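Local atomic coordinates of protein yciO (Escherichia coli, PDB entry 1K7J), a protein that is of unknown function but probably binds double-stranded RNA. Residues I30-Y38 with T153-K161; L75-A85 with I100-P108. All blocks are in the same frame, centred on the assembly; numbering follows the deposited sequence.

Interaction 1: residues I30-Y38 with T153-K161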
loop_
_atom_site.group_PDB
_atom_site.type_symbol
_atom_site.label_atom_id
_atom_site.label_comp_id
_atom_site.label_asym_id
_atom_site.label_seq_id
_atom_site.Cartn_x
_atom_site.Cartn_y
_atom_site.Cartn_z
ATOM N N ILE A 30 -5.418 -9.669 2.100
ATOM C CA ILE A 30 -6.593 -8.863 2.390
ATOM C C ILE A 30 -6.721 -7.642 1.498
ATOM O O ILE A 30 -5.761 -7.211 0.858
ATOM C CB ILE A 30 -6.590 -8.363 3.857
ATOM C CG1 ILE A 30 -5.563 -7.236 4.030
ATOM C CG2 ILE A 30 -6.262 -9.516 4.802
ATOM C CD1 ILE A 30 -5.609 -6.573 5.396
ATOM N N VAL A 31 -7.934 -7.106 1.450
ATOM C CA VAL A 31 -8.220 -5.895 0.701
ATOM C C VAL A 31 -8.609 -4.912 1.795
ATOM O O VAL A 31 -9.469 -5.207 2.628
ATOM C CB VAL A 31 -9.403 -6.073 -0.274
ATOM C CG1 VAL A 31 -9.815 -4.716 -0.845
ATOM C CG2 VAL A 31 -9.003 -7.013 -1.404
ATOM N N TYR A 32 -7.958 -3.758 1.818
ATOM C CA TYR A 32 -8.262 -2.765 2.835
ATOM C C TYR A 32 -8.284 -1.359 2.257
ATOM O O TYR A 32 -7.637 -1.075 1.253
ATOM C CB TYR A 32 -7.251 -2.844 3.984
ATOM C CG TYR A 32 -5.824 -2.508 3.615
ATOM C CD1 TYR A 32 -5.021 -3.418 2.927
ATOM C CD2 TYR A 32 -5.263 -1.289 3.991
ATOM C CE1 TYR A 32 -3.684 -3.119 2.626
ATOM C CE2 TYR A 32 -3.936 -0.983 3.698
ATOM C CZ TYR A 32 -3.152 -1.901 3.019
ATOM O OH TYR A 32 -1.828 -1.607 2.762
ATOM N N PRO A 33 -9.030 -0.453 2.896
ATOM C CA PRO A 33 -9.128 0.925 2.421
ATOM C C PRO A 33 -7.944 1.810 2.787
ATOM O O PRO A 33 -7.346 1.646 3.847
ATOM C CB PRO A 33 -10.407 1.414 3.086
ATOM C CG PRO A 33 -10.332 0.733 4.432
ATOM C CD PRO A 33 -9.910 -0.675 4.061
ATOM N N THR A 34 -7.603 2.737 1.893
ATOM C CA THR A 34 -6.544 3.708 2.159
ATOM C C THR A 34 -7.142 5.052 1.760
ATOM O O THR A 34 -8.275 5.114 1.280
ATOM C CB THR A 34 -5.259 3.479 1.314
ATOM O OG1 THR A 34 -5.483 3.905 -0.037
ATOM C CG2 THR A 34 -4.853 2.013 1.333
ATOM N N ASP A 35 -6.389 6.125 1.961
ATOM C CA ASP A 35 -6.861 7.457 1.601
ATOM C C ASP A 35 -6.969 7.604 0.082
ATOM O O ASP A 35 -7.686 8.473 -0.412
ATOM C CB ASP A 35 -5.897 8.508 2.138
ATOM C CG ASP A 35 -4.469 8.228 1.736
ATOM O OD1 ASP A 35 -3.809 7.426 2.429
ATOM O OD2 ASP A 35 -4.018 8.789 0.715
ATOM N N SER A 36 -6.249 6.758 -0.652
ATOM C CA SER A 36 -6.262 6.800 -2.112
ATOM C C SER A 36 -6.695 5.468 -2.718
ATOM O O SER A 36 -5.905 4.782 -3.370
ATOM C CB SER A 36 -4.873 7.177 -2.639
ATOM O OG SER A 36 -4.463 8.439 -2.138
ATOM N N GLY A 37 -7.956 5.108 -2.495
ATOM C CA GLY A 37 -8.491 3.868 -3.030
ATOM C C GLY A 37 -8.196 2.639 -2.192
ATOM O O GLY A 37 -7.462 2.696 -1.202
ATOM N N TYR A 38 -8.785 1.514 -2.584
ATOM C CA TYR A 38 -8.560 0.262 -1.875
ATOM C C TYR A 38 -7.208 -0.320 -2.269
ATOM O O TYR A 38 -6.663 0.006 -3.322
ATOM C CB TYR A 38 -9.692 -0.724 -2.181
ATOM C CG TYR A 38 -10.895 -0.512 -1.287
ATOM C CD1 TYR A 38 -10.948 -1.090 -0.017
ATOM C CD2 TYR A 38 -11.952 0.311 -1.680
ATOM C CE1 TYR A 38 -12.020 -0.853 0.840
ATOM C CE2 TYR A 38 -13.030 0.558 -0.824
ATOM C CZ TYR A 38 -13.054 -0.029 0.434
ATOM O OH TYR A 38 -14.108 0.213 1.291
ATOM N N THR A 153 -8.434 3.216 -9.353
ATOM C CA THR A 153 -8.414 2.182 -8.325
ATOM C C THR A 153 -9.853 1.787 -8.044
ATOM O O THR A 153 -10.778 2.570 -8.290
ATOM C CB THR A 153 -7.818 2.687 -6.993
ATOM O OG1 THR A 153 -8.672 3.696 -6.438
ATOM C CG2 THR A 153 -6.434 3.252 -7.205
ATOM N N GLU A 154 -10.048 0.572 -7.546
ATOM C CA GLU A 154 -11.387 0.121 -7.196
ATOM C C GLU A 154 -11.759 0.921 -5.954
ATOM O O GLU A 154 -10.921 1.146 -5.076
ATOM C CB GLU A 154 -11.394 -1.384 -6.911
ATOM C CG GLU A 154 -11.158 -2.219 -8.164
ATOM C CD GLU A 154 -11.316 -3.714 -7.935
ATOM O OE1 GLU A 154 -12.459 -4.185 -7.748
ATOM O OE2 GLU A 154 -10.286 -4.419 -7.943
ATOM N N SER A 155 -13.008 1.362 -5.882
ATOM C CA SER A 155 -13.439 2.192 -4.765
ATOM C C SER A 155 -14.732 1.750 -4.094
ATOM O O SER A 155 -15.080 2.262 -3.032
ATOM C CB SER A 155 -13.604 3.632 -5.249
ATOM O OG SER A 155 -14.597 3.706 -6.263
ATOM N N ASP A 156 -15.438 0.814 -4.723
ATOM C CA ASP A 156 -16.709 0.300 -4.214
ATOM C C ASP A 156 -16.474 -1.066 -3.565
ATOM O O ASP A 156 -16.202 -2.047 -4.256
ATOM C CB ASP A 156 -17.691 0.158 -5.382
ATOM C CG ASP A 156 -19.074 -0.277 -4.946
ATOM O OD1 ASP A 156 -19.190 -1.035 -3.962
ATOM O OD2 ASP A 156 -20.051 0.131 -5.610
ATOM N N PRO A 157 -16.590 -1.149 -2.228
ATOM C CA PRO A 157 -16.376 -2.411 -1.515
ATOM C C PRO A 157 -17.290 -3.564 -1.931
ATOM O O PRO A 157 -16.898 -4.728 -1.855
ATOM C CB PRO A 157 -16.545 -2.015 -0.046
ATOM C CG PRO A 157 -17.507 -0.878 -0.109
ATOM C CD PRO A 157 -17.015 -0.086 -1.298
ATOM N N GLU A 158 -18.504 -3.249 -2.365
ATOM C CA GLU A 158 -19.423 -4.294 -2.797
ATOM C C GLU A 158 -18.992 -4.831 -4.161
ATOM O O GLU A 158 -19.108 -6.027 -4.431
ATOM C CB GLU A 158 -20.855 -3.758 -2.857
ATOM C CG GLU A 158 -21.520 -3.631 -1.492
ATOM C CD GLU A 158 -21.549 -4.947 -0.728
ATOM O OE1 GLU A 158 -21.768 -6.003 -1.362
ATOM O OE2 GLU A 158 -21.365 -4.929 0.508
ATOM N N GLU A 159 -18.493 -3.943 -5.016
ATOM C CA GLU A 159 -18.016 -4.339 -6.336
ATOM C C GLU A 159 -16.778 -5.208 -6.129
ATOM O O GLU A 159 -16.579 -6.207 -6.820
ATOM C CB GLU A 159 -17.666 -3.096 -7.165
ATOM C CG GLU A 159 -17.166 -3.362 -8.588
ATOM C CD GLU A 159 -15.718 -3.824 -8.644
ATOM O OE1 GLU A 159 -14.860 -3.195 -7.985
ATOM O OE2 GLU A 159 -15.433 -4.809 -9.361
ATOM N N ILE A 160 -15.952 -4.825 -5.159
ATOM C CA ILE A 160 -14.738 -5.570 -4.851
ATOM C C ILE A 160 -15.089 -6.981 -4.379
ATOM O O ILE A 160 -14.441 -7.956 -4.766
ATOM C CB ILE A 160 -13.912 -4.840 -3.766
ATOM C CG1 ILE A 160 -13.366 -3.528 -4.347
ATOM C CG2 ILE A 160 -12.783 -5.733 -3.271
ATOM C CD1 ILE A 160 -12.631 -2.660 -3.348
ATOM N N LYS A 161 -16.122 -7.083 -3.549
ATOM C CA LYS A 161 -16.567 -8.375 -3.041
ATOM C C LYS A 161 -17.023 -9.256 -4.204
ATOM O O LYS A 161 -16.670 -10.433 -4.278
ATOM C CB LYS A 161 -17.713 -8.175 -2.043
ATOM C CG LYS A 161 -18.245 -9.453 -1.400
ATOM C CD LYS A 161 -19.261 -9.112 -0.312
ATOM C CE LYS A 161 -19.788 -10.349 0.404
ATOM N NZ LYS A 161 -20.644 -11.198 -0.470
#
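One face of the Tyr-38 ring is covered by Ile-160, whose CD1 lies 3.4 Å from Tyr-38 CG. At the ring edge, near its plane, sit the carbonyl oxygens of Glu-154 and Ser-155. Ser-155 O is 3.5 Å from Tyr-38 CE2. Pro-157 comes up obliquely near the hydroxyl, with CB 3.6 Å from Tyr-38 OH. The hydroxyl itself is held by the backbone of Gly-174 and Gly-175. Ile-160 reaches the ring through its CG1 branch, which stands anti to the carbonyl carbon (chi1 -68°) and carries CD1 over the face. Its other branch, CG2, meets Val-31 CG1 tip to tip at 4.0 Å.

The contact joins the antiparallel hairpin of strands 30-34 and 37-43 to the first turn of helix 157-164, in the part of the mixed sheet nearer its outermost strand 3-6. Ile-160 also touches Ile-171 on strand 170-173, the other neighbour of strand 30-34.

Asp-156 is the N-cap of the helix. Its OD1 accepts from Glu-158 N at 2.8 Å and from Glu-159 N at 3.2 Å. Beside the ring, Tyr-38 N makes a weak but nearly straight bond to Glu-154 O (3.3 Å, 169°). Gly-37 has no side chain, and Thr-153 OG1 comes to 3.4 Å from its CA.

Interaction 2: residues L75-A85 with I100-P108; sequences LSTYSFVDNVA and ILKGTKEVP
Ser-79 and Gly-103 form a single antiparallel bridge, a non-hydrogen-bonded pair flanked by bonds from Phe-80 N to Lys-102 O (2.9 Å) and from Thr-104 N to Tyr-78 O (3.0 Å). The first meets its carbonyl nearly head-on, while the second comes from above the carbonyl plane. A water accepts from Lys-102 N and donates to Phe-80 O, and so continues the link beyond the bridge.

Thr-104 works with both branches. Its OG1 donates to Thr-77 O in the carbonyl plane, on a lone pair (3.1 Å). The same OG1 accepts from Glu-106 N, which makes an ST turn. Its CG2 lies over the centre of the Phe-80 ring, 3.8 Å from the centroid, a CH-pi contact.

The bridge joins the link between helices 72-78 and 83-90 to the end of strand 97-102. Chain 104-107 then makes a type I beta turn, which brings Glu-106 to Tyr-78. Glu-106 CB sits over one face of that ring, 3.6 Å from Tyr-78 CD2. Val-107 CG2 comes in at the ring edge.

Leu-101 touches both helices with its two methyl branches. Its CD1 meets Leu-75 CD2 at 4.1 Å, and the two side chains cross at about a right angle. Its CD2 turns to Ala-85 CB, also 4.1 Å away. Met-89 of helix 83-90 touches both leucines. Ser-79 OG takes the position between its backbone N and carbonyl carbon (chi1 62°), from which it bonds back to Leu-75 O. Asp-82 OD1 accepts a nearly straight bond from Ala-85 N (174°) and caps helix 83-90.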
loop_
_atom_site.group_PDB
_atom_site.type_symbol
_atom_site.label_atom_id
_atom_site.label_comp_id
_atom_site.label_asym_id
_atom_site.label_seq_id
_atom_site.Cartn_x
_atom_site.Cartn_y
_atom_site.Cartn_z
ATOM N N LEU A 75 9.155 4.295 7.478
ATOM C CA LEU A 75 9.541 4.352 6.073
ATOM C C LEU A 75 11.065 4.438 5.974
ATOM O O LEU A 75 11.684 3.773 5.141
ATOM C CB LEU A 75 8.891 5.570 5.402
ATOM C CG LEU A 75 9.185 5.819 3.917
ATOM C CD1 LEU A 75 8.045 6.631 3.307
ATOM C CD2 LEU A 75 10.519 6.547 3.752
ATOM N N SER A 76 11.663 5.241 6.847
ATOM C CA SER A 76 13.109 5.436 6.862
ATOM C C SER A 76 13.883 4.232 7.382
ATOM O O SER A 76 15.114 4.198 7.314
ATOM C CB SER A 76 13.447 6.673 7.691
ATOM O OG SER A 76 12.814 7.815 7.137
ATOM N N THR A 77 13.160 3.253 7.911
ATOM C CA THR A 77 13.771 2.039 8.428
ATOM C C THR A 77 13.853 1.011 7.302
ATOM O O THR A 77 14.801 0.227 7.222
ATOM C CB THR A 77 12.926 1.448 9.579
ATOM O OG1 THR A 77 12.802 2.417 10.628
ATOM C CG2 THR A 77 13.573 0.186 10.134
ATOM N N TYR A 78 12.859 1.038 6.421
ATOM C CA TYR A 78 12.791 0.092 5.317
ATOM C C TYR A 78 13.329 0.577 3.976
ATOM O O TYR A 78 13.377 -0.190 3.021
ATOM C CB TYR A 78 11.352 -0.409 5.150
ATOM C CG TYR A 78 10.933 -1.342 6.264
ATOM C CD1 TYR A 78 10.654 -0.856 7.541
ATOM C CD2 TYR A 78 10.874 -2.719 6.056
ATOM C CE1 TYR A 78 10.331 -1.722 8.590
ATOM C CE2 TYR A 78 10.555 -3.592 7.094
ATOM C CZ TYR A 78 10.286 -3.088 8.355
ATOM O OH TYR A 78 9.978 -3.954 9.377
ATOM N N SER A 79 13.727 1.841 3.889
ATOM C CA SER A 79 14.282 2.355 2.642
ATOM C C SER A 79 15.418 3.320 2.952
ATOM O O SER A 79 15.514 3.840 4.066
ATOM C CB SER A 79 13.202 3.058 1.807
ATOM O OG SER A 79 12.657 4.174 2.484
ATOM N N PHE A 80 16.292 3.538 1.974
ATOM C CA PHE A 80 17.418 4.447 2.151
ATOM C C PHE A 80 16.951 5.865 1.848
ATOM O O PHE A 80 16.573 6.188 0.716
ATOM C CB PHE A 80 18.570 4.048 1.230
ATOM C CG PHE A 80 19.236 2.754 1.622
ATOM C CD1 PHE A 80 19.947 2.657 2.815
ATOM C CD2 PHE A 80 19.160 1.638 0.794
ATOM C CE1 PHE A 80 20.578 1.461 3.179
ATOM C CE2 PHE A 80 19.785 0.442 1.145
ATOM C CZ PHE A 80 20.495 0.352 2.339
ATOM N N VAL A 81 16.981 6.707 2.874
ATOM C CA VAL A 81 16.525 8.084 2.758
ATOM C C VAL A 81 17.652 9.092 2.963
ATOM O O VAL A 81 18.249 9.148 4.035
ATOM C CB VAL A 81 15.415 8.359 3.802
ATOM C CG1 VAL A 81 14.892 9.784 3.655
ATOM C CG2 VAL A 81 14.282 7.351 3.634
ATOM N N ASP A 82 17.946 9.883 1.932
ATOM C CA ASP A 82 18.988 10.897 2.057
ATOM C C ASP A 82 18.346 12.255 2.313
ATOM O O ASP A 82 17.125 12.351 2.444
ATOM C CB ASP A 82 19.891 10.947 0.811
ATOM C CG ASP A 82 19.140 11.284 -0.467
ATOM O OD1 ASP A 82 17.999 11.795 -0.405
ATOM O OD2 ASP A 82 19.718 11.050 -1.552
ATOM N N ASN A 83 19.162 13.300 2.385
ATOM C CA ASN A 83 18.658 14.642 2.660
ATOM C C ASN A 83 17.543 15.113 1.732
ATOM O O ASN A 83 16.509 15.590 2.195
ATOM C CB ASN A 83 19.803 15.659 2.617
ATOM C CG ASN A 83 19.347 17.060 2.982
ATOM O OD1 ASN A 83 18.982 17.329 4.130
ATOM N ND2 ASN A 83 19.354 17.960 2.003
ATOM N N VAL A 84 17.761 14.988 0.427
ATOM C CA VAL A 84 16.769 15.422 -0.548
ATOM C C VAL A 84 15.428 14.728 -0.332
ATOM O O VAL A 84 14.384 15.383 -0.255
ATOM C CB VAL A 84 17.262 15.162 -1.989
ATOM C CG1 VAL A 84 16.134 15.395 -2.982
ATOM C CG2 VAL A 84 18.430 16.090 -2.310
ATOM N N ALA A 85 15.462 13.404 -0.219
ATOM C CA ALA A 85 14.246 12.624 -0.019
ATOM C C ALA A 85 13.563 12.954 1.305
ATOM O O ALA A 85 12.342 13.099 1.364
ATOM C CB ALA A 85 14.567 11.137 -0.078
ATOM N N ILE A 100 9.139 6.115 -4.587
ATOM C CA ILE A 100 10.019 5.026 -4.989
ATOM C C ILE A 100 11.421 5.296 -4.461
ATOM O O ILE A 100 12.024 6.328 -4.763
ATOM C CB ILE A 100 10.075 4.867 -6.522
ATOM C CG1 ILE A 100 8.657 4.732 -7.085
ATOM C CG2 ILE A 100 10.918 3.649 -6.885
ATOM C CD1 ILE A 100 7.815 3.679 -6.405
ATOM N N LEU A 101 11.924 4.360 -3.663
ATOM C CA LEU A 101 13.247 4.465 -3.060
ATOM C C LEU A 101 13.919 3.098 -3.056
ATOM O O LEU A 101 13.286 2.080 -3.332
ATOM C CB LEU A 101 13.119 4.957 -1.614
ATOM C CG LEU A 101 12.593 6.382 -1.424
ATOM C CD1 LEU A 101 11.931 6.513 -0.065
ATOM C CD2 LEU A 101 13.738 7.374 -1.579
ATOM N N LYS A 102 15.211 3.075 -2.755
ATOM C CA LYS A 102 15.919 1.808 -2.684
ATOM C C LYS A 102 15.582 1.181 -1.337
ATOM O O LYS A 102 15.608 1.859 -0.307
ATOM C CB LYS A 102 17.428 2.028 -2.796
ATOM C CG LYS A 102 17.868 2.540 -4.158
ATOM C CD LYS A 102 19.383 2.602 -4.269
ATOM C CE LYS A 102 20.011 1.225 -4.110
ATOM N NZ LYS A 102 21.498 1.273 -4.246
ATOM N N GLY A 103 15.261 -0.109 -1.345
ATOM C CA GLY A 103 14.921 -0.794 -0.110
ATOM C C GLY A 103 16.138 -1.228 0.681
ATOM O O GLY A 103 17.182 -1.544 0.109
ATOM N N THR A 104 16.013 -1.238 2.005
ATOM C CA THR A 104 17.120 -1.653 2.864
ATOM C C THR A 104 17.083 -3.164 3.046
ATOM O O THR A 104 16.215 -3.841 2.489
ATOM C CB THR A 104 17.036 -1.009 4.259
ATOM O OG1 THR A 104 15.872 -1.496 4.942
ATOM C CG2 THR A 104 16.962 0.502 4.142
ATOM N N LYS A 105 18.017 -3.684 3.838
ATOM C CA LYS A 105 18.089 -5.120 4.098
ATOM C C LYS A 105 16.900 -5.621 4.916
ATOM O O LYS A 105 16.725 -6.826 5.106
ATOM C CB LYS A 105 19.403 -5.459 4.810
ATOM C CG LYS A 105 20.636 -5.168 3.973
ATOM C CD LYS A 105 20.640 -6.003 2.696
ATOM C CE LYS A 105 21.675 -5.495 1.699
ATOM N NZ LYS A 105 23.051 -5.489 2.255
ATOM N N GLU A 106 16.087 -4.691 5.404
ATOM C CA GLU A 106 14.892 -5.038 6.170
ATOM C C GLU A 106 13.895 -5.670 5.207
ATOM O O GLU A 106 13.001 -6.415 5.614
ATOM C CB GLU A 106 14.253 -3.779 6.767
ATOM C CG GLU A 106 15.066 -3.095 7.845
ATOM C CD GLU A 106 14.801 -3.663 9.226
ATOM O OE1 GLU A 106 14.210 -4.761 9.321
ATOM O OE2 GLU A 106 15.194 -3.010 10.216
ATOM N N VAL A 107 14.067 -5.369 3.924
ATOM C CA VAL A 107 13.172 -5.863 2.886
ATOM C C VAL A 107 13.666 -7.106 2.156
ATOM O O VAL A 107 14.784 -7.128 1.644
ATOM C CB VAL A 107 12.930 -4.780 1.818
ATOM C CG1 VAL A 107 11.827 -5.221 0.882
ATOM C CG2 VAL A 107 12.595 -3.453 2.484
ATOM N N PRO A 108 12.832 -8.159 2.100
ATOM C CA PRO A 108 13.225 -9.389 1.405
ATOM C C PRO A 108 13.590 -9.053 -0.040
ATOM O O PRO A 108 12.899 -8.274 -0.700
ATOM C CB PRO A 108 11.968 -10.245 1.494
ATOM C CG PRO A 108 11.390 -9.843 2.813
ATOM C CD PRO A 108 11.542 -8.335 2.790
HETATM O O HOH W 1 16.658 5.405 -1.970
#

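Both segments of interaction 2 fall between the two segments of interaction 1 in the chain, so the order is 30-38, 75-85, 100-108, 153-161. Interaction 1 joins parts 115 residues apart, while interaction 2 spans only 15. Their centres are 27 Å apart, on opposite sides of the chain's centre. The nearest atoms are about 12 Å apart, so the two do not touch. Both reach the same mixed sheet. Strands 30-34 and 37-43 of interaction 1 are separated from strand 97-102 of interaction 2 by strands 140-144, 66-68 and 118-122. Interaction 1 thus packs helix 157-164 on one part of the YrdC-like fold's sheet, and interaction 2 ties the connection between two helices to a strand end in another.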